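Local coordinates for L-threonine-O-3-phosphate decarboxylase (Porphyromonas gingivalis, PDB 3FKD), which probably binds pyridoxal 5'-phosphate and is thought to use it to decarboxylate L-threonine O-3-phosphate, at residues V18-T23 / V318-Q323; T22-D27 / F195-G200; Y169-T174 / F246-R251. All coordinates share one frame; numbering follows the deposited sequence.

Interaction 1 (V18-T23 / V318-Q323); sequences VNFSTT and VRITTQ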
loop_
_atom_site.group_PDB
_atom_site.type_symbol
_atom_site.label_atom_id
_atom_site.label_comp_id
_atom_site.label_asym_id
_atom_site.label_seq_id
_atom_site.Cartn_x
_atom_site.Cartn_y
_atom_site.Cartn_z
ATOM N N VAL A 18 -27.615 -0.641 7.914
ATOM C CA VAL A 18 -27.165 -1.984 8.289
ATOM C C VAL A 18 -26.520 -2.700 7.099
ATOM O O VAL A 18 -27.143 -2.818 6.022
ATOM C CB VAL A 18 -28.342 -2.817 8.815
ATOM C CG1 VAL A 18 -27.881 -4.232 9.262
ATOM C CG2 VAL A 18 -29.039 -2.058 9.951
ATOM N N ASN A 19 -25.283 -3.167 7.282
ATOM C CA ASN A 19 -24.500 -3.644 6.154
ATOM C C ASN A 19 -24.447 -5.156 6.029
ATOM O O ASN A 19 -23.936 -5.829 6.912
ATOM C CB ASN A 19 -23.092 -3.085 6.205
ATOM C CG ASN A 19 -22.421 -3.110 4.854
ATOM O OD1 ASN A 19 -22.902 -3.739 3.918
ATOM N ND2 ASN A 19 -21.314 -2.420 4.743
ATOM N N PHE A 20 -24.989 -5.671 4.918
ATOM C CA PHE A 20 -25.084 -7.107 4.636
ATOM C C PHE A 20 -24.116 -7.433 3.472
ATOM O O PHE A 20 -23.961 -8.580 3.071
ATOM C CB PHE A 20 -26.549 -7.537 4.275
ATOM C CG PHE A 20 -27.544 -7.436 5.418
ATOM C CD1 PHE A 20 -27.834 -8.540 6.211
ATOM C CD2 PHE A 20 -28.189 -6.249 5.689
ATOM C CE1 PHE A 20 -28.718 -8.447 7.286
ATOM C CE2 PHE A 20 -29.074 -6.163 6.743
ATOM C CZ PHE A 20 -29.330 -7.258 7.552
ATOM N N SER A 21 -23.443 -6.418 2.949
ATOM C CA SER A 21 -22.644 -6.558 1.725
ATOM C C SER A 21 -21.133 -6.852 1.895
ATOM O O SER A 21 -20.437 -7.027 0.902
ATOM C CB SER A 21 -22.786 -5.290 0.915
ATOM O OG SER A 21 -21.876 -4.323 1.390
ATOM N N THR A 22 -20.625 -6.881 3.127
ATOM C CA THR A 22 -19.216 -7.110 3.344
ATOM C C THR A 22 -18.923 -8.475 3.963
ATOM O O THR A 22 -19.706 -8.991 4.725
ATOM C CB THR A 22 -18.495 -5.915 4.132
ATOM O OG1 THR A 22 -18.606 -6.080 5.552
ATOM C CG2 THR A 22 -19.054 -4.538 3.714
ATOM N N THR A 23 -17.799 -9.069 3.595
ATOM C CA THR A 23 -17.371 -10.294 4.214
ATOM C C THR A 23 -16.407 -9.971 5.338
ATOM O O THR A 23 -15.560 -10.771 5.670
ATOM C CB THR A 23 -16.702 -11.247 3.212
ATOM O OG1 THR A 23 -15.598 -10.593 2.583
ATOM C CG2 THR A 23 -17.717 -11.710 2.138
ATOM N N VAL A 318 -27.169 -12.297 -5.263
ATOM C CA VAL A 318 -26.596 -11.393 -4.268
ATOM C C VAL A 318 -25.788 -12.172 -3.233
ATOM O O VAL A 318 -26.083 -13.326 -2.942
ATOM C CB VAL A 318 -27.672 -10.536 -3.544
ATOM C CG1 VAL A 318 -28.517 -9.798 -4.543
ATOM C CG2 VAL A 318 -28.538 -11.393 -2.656
ATOM N N ARG A 319 -24.753 -11.543 -2.692
ATOM C CA ARG A 319 -24.037 -12.106 -1.556
ATOM C C ARG A 319 -24.569 -11.439 -0.284
ATOM O O ARG A 319 -24.678 -10.214 -0.238
ATOM C CB ARG A 319 -22.506 -11.886 -1.681
ATOM C CG ARG A 319 -21.676 -12.749 -0.697
ATOM C CD ARG A 319 -20.228 -12.449 -0.713
ATOM N NE ARG A 319 -20.043 -11.053 -0.397
ATOM C CZ ARG A 319 -19.017 -10.310 -0.794
ATOM N NH1 ARG A 319 -18.029 -10.837 -1.526
ATOM N NH2 ARG A 319 -18.984 -9.044 -0.435
ATOM N N ILE A 320 -24.896 -12.246 0.726
ATOM C CA ILE A 320 -25.377 -11.749 2.013
ATOM C C ILE A 320 -24.565 -12.277 3.217
ATOM O O ILE A 320 -24.403 -13.495 3.360
ATOM C CB ILE A 320 -26.820 -12.179 2.269
ATOM C CG1 ILE A 320 -27.715 -11.941 1.045
ATOM C CG2 ILE A 320 -27.371 -11.517 3.543
ATOM C CD1 ILE A 320 -28.468 -10.662 1.079
ATOM N N THR A 321 -24.066 -11.371 4.075
ATOM C CA THR A 321 -23.459 -11.758 5.346
ATOM C C THR A 321 -24.408 -11.614 6.532
ATOM O O THR A 321 -24.918 -10.530 6.803
ATOM C CB THR A 321 -22.205 -10.910 5.683
ATOM O OG1 THR A 321 -21.364 -10.850 4.537
ATOM C CG2 THR A 321 -21.429 -11.508 6.887
ATOM N N THR A 322 -24.598 -12.706 7.259
ATOM C CA THR A 322 -25.341 -12.705 8.523
ATOM C C THR A 322 -24.931 -11.574 9.482
ATOM O O THR A 322 -23.802 -11.507 9.926
ATOM C CB THR A 322 -25.141 -14.046 9.216
ATOM O OG1 THR A 322 -25.515 -15.086 8.309
ATOM C CG2 THR A 322 -25.904 -14.139 10.591
ATOM N N GLN A 323 -25.879 -10.702 9.776
ATOM C CA GLN A 323 -25.726 -9.624 10.737
ATOM C C GLN A 323 -26.346 -10.062 12.076
ATOM O O GLN A 323 -26.376 -11.245 12.370
ATOM C CB GLN A 323 -26.343 -8.347 10.172
ATOM C CG GLN A 323 -25.641 -7.853 8.873
ATOM C CD GLN A 323 -24.075 -7.769 9.025
ATOM O OE1 GLN A 323 -23.569 -7.094 9.917
ATOM N NE2 GLN A 323 -23.348 -8.498 8.186
#
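F20 and T321 bring the two backbones closest together, with CA atoms 5.0 Å apart. The polar contacts begin here: T321 N donates to F20 O over 3.0 Å in a nearly straight bond (169° at the hydrogen). From the same residue, OG1 donates to T22 O, two positions beyond F20, modelled so short that its length is doubtful. R319 supplies the third bond, from NH2 to S21 O at 2.8 Å; the acceptor lies in the guanidinium plane, whereas the donor sits 36° out of the carbonyl plane. A bend at chi3 (58°) helps turn the guanidinium to this position, and T23 CG2 covers the centre of one face, 3.4 Å above it.

Strands 18-19 and 317-321 belong to the same five-stranded mixed sheet but flank strand 302-306, so residues 20-23 cross to the far strand after leaving the edge. R319 NH1 also makes a weak hydrogen bond to N140; the pair probably corresponds to the arginine and asparagine that bind the substrate carboxylate in class I and II aminotransferases.

Apolar packing centres on F20. Q323 CG makes a CH-pi contact with one ring face, 3.7 Å from the centroid, and I320 CG2 lies 4.0 Å from F20 CD1.

Within each segment, N19 OD1 accepts from S21 N, an Asx turn, and also from S21 OG, while Q323 NE2 folds back to T321 O at 2.9 Å.

Interaction 2 (T22-D27 / F195-G200); sequences TTVWTD and FSHAYG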
loop_
_atom_site.group_PDB
_atom_site.type_symbol
_atom_site.label_atom_id
_atom_site.label_comp_id
_atom_site.label_asym_id
_atom_site.label_seq_id
_atom_site.Cartn_x
_atom_site.Cartn_y
_atom_site.Cartn_z
ATOM N N THR A 22 -20.625 -6.881 3.127
ATOM C CA THR A 22 -19.216 -7.110 3.344
ATOM C C THR A 22 -18.923 -8.475 3.963
ATOM O O THR A 22 -19.706 -8.991 4.725
ATOM C CB THR A 22 -18.495 -5.915 4.132
ATOM O OG1 THR A 22 -18.606 -6.080 5.552
ATOM C CG2 THR A 22 -19.054 -4.538 3.714
ATOM N N THR A 23 -17.799 -9.069 3.595
ATOM C CA THR A 23 -17.371 -10.294 4.214
ATOM C C THR A 23 -16.407 -9.971 5.338
ATOM O O THR A 23 -15.560 -10.771 5.670
ATOM C CB THR A 23 -16.702 -11.247 3.212
ATOM O OG1 THR A 23 -15.598 -10.593 2.583
ATOM C CG2 THR A 23 -17.717 -11.710 2.138
ATOM N N VAL A 24 -16.537 -8.786 5.920
ATOM C CA VAL A 24 -15.765 -8.422 7.101
ATOM C C VAL A 24 -16.518 -8.709 8.419
ATOM O O VAL A 24 -17.655 -8.310 8.590
ATOM C CB VAL A 24 -15.341 -6.929 7.021
ATOM C CG1 VAL A 24 -14.620 -6.484 8.282
ATOM C CG2 VAL A 24 -14.477 -6.688 5.754
ATOM N N TRP A 25 -15.872 -9.401 9.351
ATOM C CA TRP A 25 -16.389 -9.497 10.718
ATOM C C TRP A 25 -16.399 -8.137 11.425
ATOM O O TRP A 25 -15.377 -7.612 11.820
ATOM C CB TRP A 25 -15.656 -10.562 11.545
ATOM C CG TRP A 25 -15.972 -10.491 13.014
ATOM C CD1 TRP A 25 -15.097 -10.194 14.020
ATOM C CD2 TRP A 25 -17.251 -10.692 13.642
ATOM N NE1 TRP A 25 -15.736 -10.210 15.227
ATOM C CE2 TRP A 25 -17.058 -10.513 15.037
ATOM C CE3 TRP A 25 -18.523 -11.022 13.171
ATOM C CZ2 TRP A 25 -18.100 -10.627 15.970
ATOM C CZ3 TRP A 25 -19.570 -11.146 14.098
ATOM C CH2 TRP A 25 -19.347 -10.947 15.488
ATOM N N THR A 26 -17.598 -7.600 11.621
ATOM C CA THR A 26 -17.779 -6.192 12.001
ATOM C C THR A 26 -18.105 -5.915 13.486
ATOM O O THR A 26 -17.942 -4.801 13.972
ATOM C CB THR A 26 -18.808 -5.573 11.039
ATOM O OG1 THR A 26 -18.101 -4.940 9.954
ATOM C CG2 THR A 26 -19.736 -4.613 11.709
ATOM N N ASP A 27 -18.547 -6.945 14.193
ATOM C CA ASP A 27 -19.053 -6.787 15.546
ATOM C C ASP A 27 -17.986 -7.035 16.617
ATOM O O ASP A 27 -18.323 -7.186 17.776
ATOM C CB ASP A 27 -20.265 -7.710 15.777
ATOM C CG ASP A 27 -21.581 -6.945 15.905
ATOM O OD1 ASP A 27 -21.631 -5.805 15.429
ATOM O OD2 ASP A 27 -22.569 -7.469 16.484
ATOM N N PHE A 195 -5.720 -9.186 7.822
ATOM C CA PHE A 195 -6.112 -8.534 9.047
ATOM C C PHE A 195 -7.393 -7.771 8.789
ATOM O O PHE A 195 -8.044 -7.318 9.718
ATOM C CB PHE A 195 -4.994 -7.609 9.582
ATOM C CG PHE A 195 -3.889 -8.343 10.329
ATOM C CD1 PHE A 195 -3.967 -8.548 11.710
ATOM C CD2 PHE A 195 -2.760 -8.797 9.662
ATOM C CE1 PHE A 195 -2.982 -9.239 12.395
ATOM C CE2 PHE A 195 -1.763 -9.478 10.340
ATOM C CZ PHE A 195 -1.871 -9.695 11.694
ATOM N N SER A 196 -7.765 -7.631 7.521
ATOM C CA SER A 196 -8.985 -6.885 7.209
ATOM C C SER A 196 -10.275 -7.547 7.700
ATOM O O SER A 196 -11.151 -6.862 8.209
ATOM C CB SER A 196 -9.155 -6.630 5.708
ATOM O OG SER A 196 -7.950 -6.504 5.024
ATOM N N HIS A 197 -10.392 -8.864 7.493
ATOM C CA HIS A 197 -11.680 -9.569 7.602
ATOM C C HIS A 197 -12.022 -10.006 9.014
ATOM O O HIS A 197 -13.072 -9.640 9.511
ATOM C CB HIS A 197 -11.720 -10.777 6.677
ATOM C CG HIS A 197 -11.415 -10.445 5.253
ATOM N ND1 HIS A 197 -12.360 -9.933 4.381
ATOM C CD2 HIS A 197 -10.274 -10.562 4.545
ATOM C CE1 HIS A 197 -11.805 -9.740 3.207
ATOM N NE2 HIS A 197 -10.540 -10.117 3.278
ATOM N N ALA A 198 -11.108 -10.772 9.633
ATOM C CA ALA A 198 -11.310 -11.362 10.963
ATOM C C ALA A 198 -11.348 -10.306 12.042
ATOM O O ALA A 198 -11.932 -10.531 13.089
ATOM C CB ALA A 198 -10.246 -12.430 11.291
ATOM N N TYR A 199 -10.759 -9.147 11.768
ATOM C CA TYR A 199 -10.588 -8.119 12.803
ATOM C C TYR A 199 -11.170 -6.755 12.500
ATOM O O TYR A 199 -10.976 -5.832 13.295
ATOM C CB TYR A 199 -9.132 -7.954 13.206
ATOM C CG TYR A 199 -8.388 -9.246 13.354
ATOM C CD1 TYR A 199 -8.671 -10.135 14.407
ATOM C CD2 TYR A 199 -7.365 -9.580 12.455
ATOM C CE1 TYR A 199 -7.967 -11.337 14.539
ATOM C CE2 TYR A 199 -6.655 -10.754 12.580
ATOM C CZ TYR A 199 -6.959 -11.633 13.619
ATOM O OH TYR A 199 -6.233 -12.787 13.709
ATOM N N GLY A 200 -11.885 -6.628 11.382
ATOM C CA GLY A 200 -12.643 -5.426 11.105
ATOM C C GLY A 200 -11.787 -4.229 10.781
ATOM O O GLY A 200 -12.205 -3.092 10.951
#
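V24 and H197 draw the backbones together, their CA atoms 4.3 Å apart, and W25 and A198 follow at 5.4 Å. The irregular chain 22-27 thus runs close against the short, weakly bonded helix 196-199. One hydrogen bond joins them: W25 N donates to H197 O over 2.8 Å, at a bent 137°, with the donor tilted 24° from the carbonyl plane. Where the helix ends, G200 takes positive phi, and its CA comes within 3.6 Å of W25 O.

Among the side chains, V24 packs through its methyls. With CG1 anti to the backbone N (chi1 176°), that methyl reaches S196 O at 3.5 Å and also packs on G200 CA. W25 brings CD1 to 3.3 Å from A198 O, the carbonyl lying near the indole plane at the ring edge, while its CB rests near H197 O.

H197 lies alongside T23, the two side chains pointing the same way. T23 O approaches the imidazole edge, 3.6 Å from ND1, a packing distance and not a hydrogen bond; T23 OG1, a different atom, has its probable hydrogen-bond partner in Y169 OH. The S-H-A-Y-G sequence resembles the S-K-x-x-G motif whose lysine forms the Schiff base with pyridoxal phosphate in many class I and II aminotransferases, so H197 probably occupies that lysine position. Y47 of the second subunit packs on V24, S196 and H197, placing the contact beside the dimer interface.

The helix directly follows strand 189-194 of the seven-stranded sheet, and F195 and Y199 rest on helix 230-241, whereas chain 22-27 bridges from strand 18-19 to helix 31-39.

Interaction 3 (Y169-T174 / F246-R251); sequences YVSFTT and FTLPIR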
loop_
_atom_site.group_PDB
_atom_site.type_symbol
_atom_site.label_atom_id
_atom_site.label_comp_id
_atom_site.label_asym_id
_atom_site.label_seq_id
_atom_site.Cartn_x
_atom_site.Cartn_y
_atom_site.Cartn_z
ATOM N N TYR A 169 -10.339 -16.006 5.503
ATOM C CA TYR A 169 -11.545 -16.429 6.217
ATOM C C TYR A 169 -11.305 -17.696 7.008
ATOM O O TYR A 169 -12.258 -18.356 7.435
ATOM C CB TYR A 169 -12.693 -16.674 5.236
ATOM C CG TYR A 169 -12.982 -15.519 4.323
ATOM C CD1 TYR A 169 -13.687 -14.397 4.772
ATOM C CD2 TYR A 169 -12.552 -15.544 3.002
ATOM C CE1 TYR A 169 -13.948 -13.330 3.921
ATOM C CE2 TYR A 169 -12.801 -14.483 2.148
ATOM C CZ TYR A 169 -13.495 -13.380 2.604
ATOM O OH TYR A 169 -13.720 -12.344 1.731
ATOM N N VAL A 170 -10.038 -18.027 7.219
ATOM C CA VAL A 170 -9.691 -19.248 7.901
ATOM C C VAL A 170 -10.318 -19.275 9.291
ATOM O O VAL A 170 -10.558 -20.334 9.829
ATOM C CB VAL A 170 -8.179 -19.435 7.998
ATOM C CG1 VAL A 170 -7.659 -18.913 9.327
ATOM C CG2 VAL A 170 -7.835 -20.894 7.830
ATOM N N SER A 171 -10.617 -18.118 9.866
ATOM C CA SER A 171 -11.279 -18.105 11.160
ATOM C C SER A 171 -12.848 -18.014 11.127
ATOM O O SER A 171 -13.517 -18.041 12.174
ATOM C CB SER A 171 -10.619 -17.040 12.080
ATOM O OG SER A 171 -11.326 -15.820 11.982
ATOM N N PHE A 172 -13.422 -17.926 9.931
ATOM C CA PHE A 172 -14.878 -17.908 9.732
ATOM C C PHE A 172 -15.435 -19.342 9.653
ATOM O O PHE A 172 -16.456 -19.568 9.068
ATOM C CB PHE A 172 -15.253 -17.184 8.417
ATOM C CG PHE A 172 -15.012 -15.692 8.426
ATOM C CD1 PHE A 172 -15.845 -14.853 7.710
ATOM C CD2 PHE A 172 -13.949 -15.134 9.133
ATOM C CE1 PHE A 172 -15.637 -13.491 7.693
ATOM C CE2 PHE A 172 -13.727 -13.769 9.131
ATOM C CZ PHE A 172 -14.565 -12.940 8.418
ATOM N N THR A 173 -14.707 -20.294 10.219
ATOM C CA THR A 173 -15.098 -21.688 10.242
ATOM C C THR A 173 -14.580 -22.394 11.504
ATOM O O THR A 173 -13.488 -22.080 12.030
ATOM C CB THR A 173 -14.588 -22.483 9.032
ATOM O OG1 THR A 173 -15.102 -23.814 9.110
ATOM C CG2 THR A 173 -13.056 -22.578 9.050
ATOM N N THR A 174 -15.394 -23.360 11.939
ATOM C CA THR A 174 -15.205 -24.247 13.088
ATOM C C THR A 174 -14.323 -25.437 12.739
ATOM O O THR A 174 -13.758 -26.083 13.611
ATOM C CB THR A 174 -16.588 -24.843 13.447
ATOM O OG1 THR A 174 -17.387 -23.854 14.110
ATOM C CG2 THR A 174 -16.468 -26.100 14.311
ATOM N N PHE A 246 -9.198 -10.869 20.477
ATOM C CA PHE A 246 -9.572 -10.706 19.099
ATOM C C PHE A 246 -10.085 -11.990 18.483
ATOM O O PHE A 246 -10.265 -12.072 17.291
ATOM C CB PHE A 246 -8.446 -10.031 18.296
ATOM C CG PHE A 246 -8.187 -8.618 18.733
ATOM C CD1 PHE A 246 -9.042 -7.596 18.347
ATOM C CD2 PHE A 246 -7.105 -8.312 19.565
ATOM C CE1 PHE A 246 -8.811 -6.293 18.768
ATOM C CE2 PHE A 246 -6.881 -7.025 19.975
ATOM C CZ PHE A 246 -7.731 -6.013 19.569
ATOM N N THR A 247 -10.307 -12.980 19.335
ATOM C CA THR A 247 -10.948 -14.231 18.942
ATOM C C THR A 247 -12.409 -14.009 18.513
ATOM O O THR A 247 -13.163 -13.270 19.146
ATOM C CB THR A 247 -10.897 -15.216 20.091
ATOM O OG1 THR A 247 -9.540 -15.658 20.241
ATOM C CG2 THR A 247 -11.871 -16.407 19.862
ATOM N N LEU A 248 -12.796 -14.647 17.429
ATOM C CA LEU A 248 -14.071 -14.339 16.795
ATOM C C LEU A 248 -15.142 -15.319 17.269
ATOM O O LEU A 248 -14.875 -16.515 17.344
ATOM C CB LEU A 248 -13.876 -14.448 15.274
ATOM C CG LEU A 248 -14.862 -13.941 14.239
ATOM C CD1 LEU A 248 -14.205 -14.245 12.914
ATOM C CD2 LEU A 248 -16.239 -14.635 14.351
ATOM N N PRO A 249 -16.355 -14.834 17.583
ATOM C CA PRO A 249 -17.371 -15.776 18.080
ATOM C C PRO A 249 -17.994 -16.543 16.931
ATOM O O PRO A 249 -19.108 -16.212 16.509
ATOM C CB PRO A 249 -18.427 -14.864 18.726
ATOM C CG PRO A 249 -18.128 -13.469 18.259
ATOM C CD PRO A 249 -16.932 -13.512 17.324
ATOM N N ILE A 250 -17.285 -17.546 16.427
ATOM C CA ILE A 250 -17.689 -18.213 15.208
ATOM C C ILE A 250 -18.885 -19.172 15.364
ATOM O O ILE A 250 -19.659 -19.306 14.424
ATOM C CB ILE A 250 -16.518 -18.917 14.493
ATOM C CG1 ILE A 250 -16.962 -19.363 13.091
ATOM C CG2 ILE A 250 -16.011 -20.092 15.307
ATOM C CD1 ILE A 250 -17.573 -18.275 12.272
ATOM N N ARG A 251 -19.053 -19.819 16.520
ATOM C CA ARG A 251 -20.205 -20.712 16.686
ATOM C C ARG A 251 -21.480 -19.905 16.691
ATOM O O ARG A 251 -22.427 -20.196 15.963
ATOM C CB ARG A 251 -20.127 -21.555 17.953
ATOM C CG ARG A 251 -19.047 -22.580 17.888
ATOM C CD ARG A 251 -19.421 -23.866 18.595
ATOM N NE ARG A 251 -18.744 -24.996 17.959
ATOM C CZ ARG A 251 -17.419 -25.171 17.942
ATOM N NH1 ARG A 251 -16.608 -24.292 18.548
ATOM N NH2 ARG A 251 -16.907 -26.231 17.313
#
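The polar bond F172 N to Y169 O, 2.8 Å long, closes a type I beta turn that presents S171 and F172 to L248 and I250. On the other side, P249 centres an inverse gamma turn, with a weak bond from I250 N to L248 O, and occupies the N-cap position of helix 250-266. The contact therefore joins the loop after strand 162-166 of the large sheet to the start of the helix that leads toward the five-stranded sheet.

The contacts across this interface are van der Waals ones, and the one pair of apolar side chains is F172 with L248. L248 is fully extended (chi1 -167°, chi2 178°), which carries CD1 to 3.4 Å from S171 OG and 3.8 Å from F172 CE2. The methyl meets the phenyl ring obliquely, and the two side chains cross at about a right angle. I250 lies mainly against backbone: its CD1 reaches F172 C at 3.5 Å, and CG1 sits near T173 N. F172 O is hydrogen-bonded to T277 OG1, while the F172 ring meets that of W253.

Farther along, R251 crosses T174 at about a right angle. The threonine hydroxyl is bonded to Q254 NE2, a side chain from the same helix as R251. T174 OG1 also stands 3.9 Å above one face of the R251 guanidinium, offset toward its rim on the side of NH2.

Interactions 1 and 2 share T22 and T23, so one continuous chain is held first by the five-stranded sheet and then by the helix after strand 189-194. Interaction 2 is the buried one and lies nearest the chain centre; interactions 1 and 3 are partly buried, with R251 of interaction 3 exposed. Their chemistry differs: interaction 1 relies on polar bonds to backbone carbonyls, interaction 2 on one backbone bond plus close packing, and interaction 3 on van der Waals packing of side chains against a turn. Interaction 3 meets both others at T23, where OG1 lies 2.7 Å from Y169 OH in a probable hydrogen bond. It also joins interaction 2 by packing of W25 on P249.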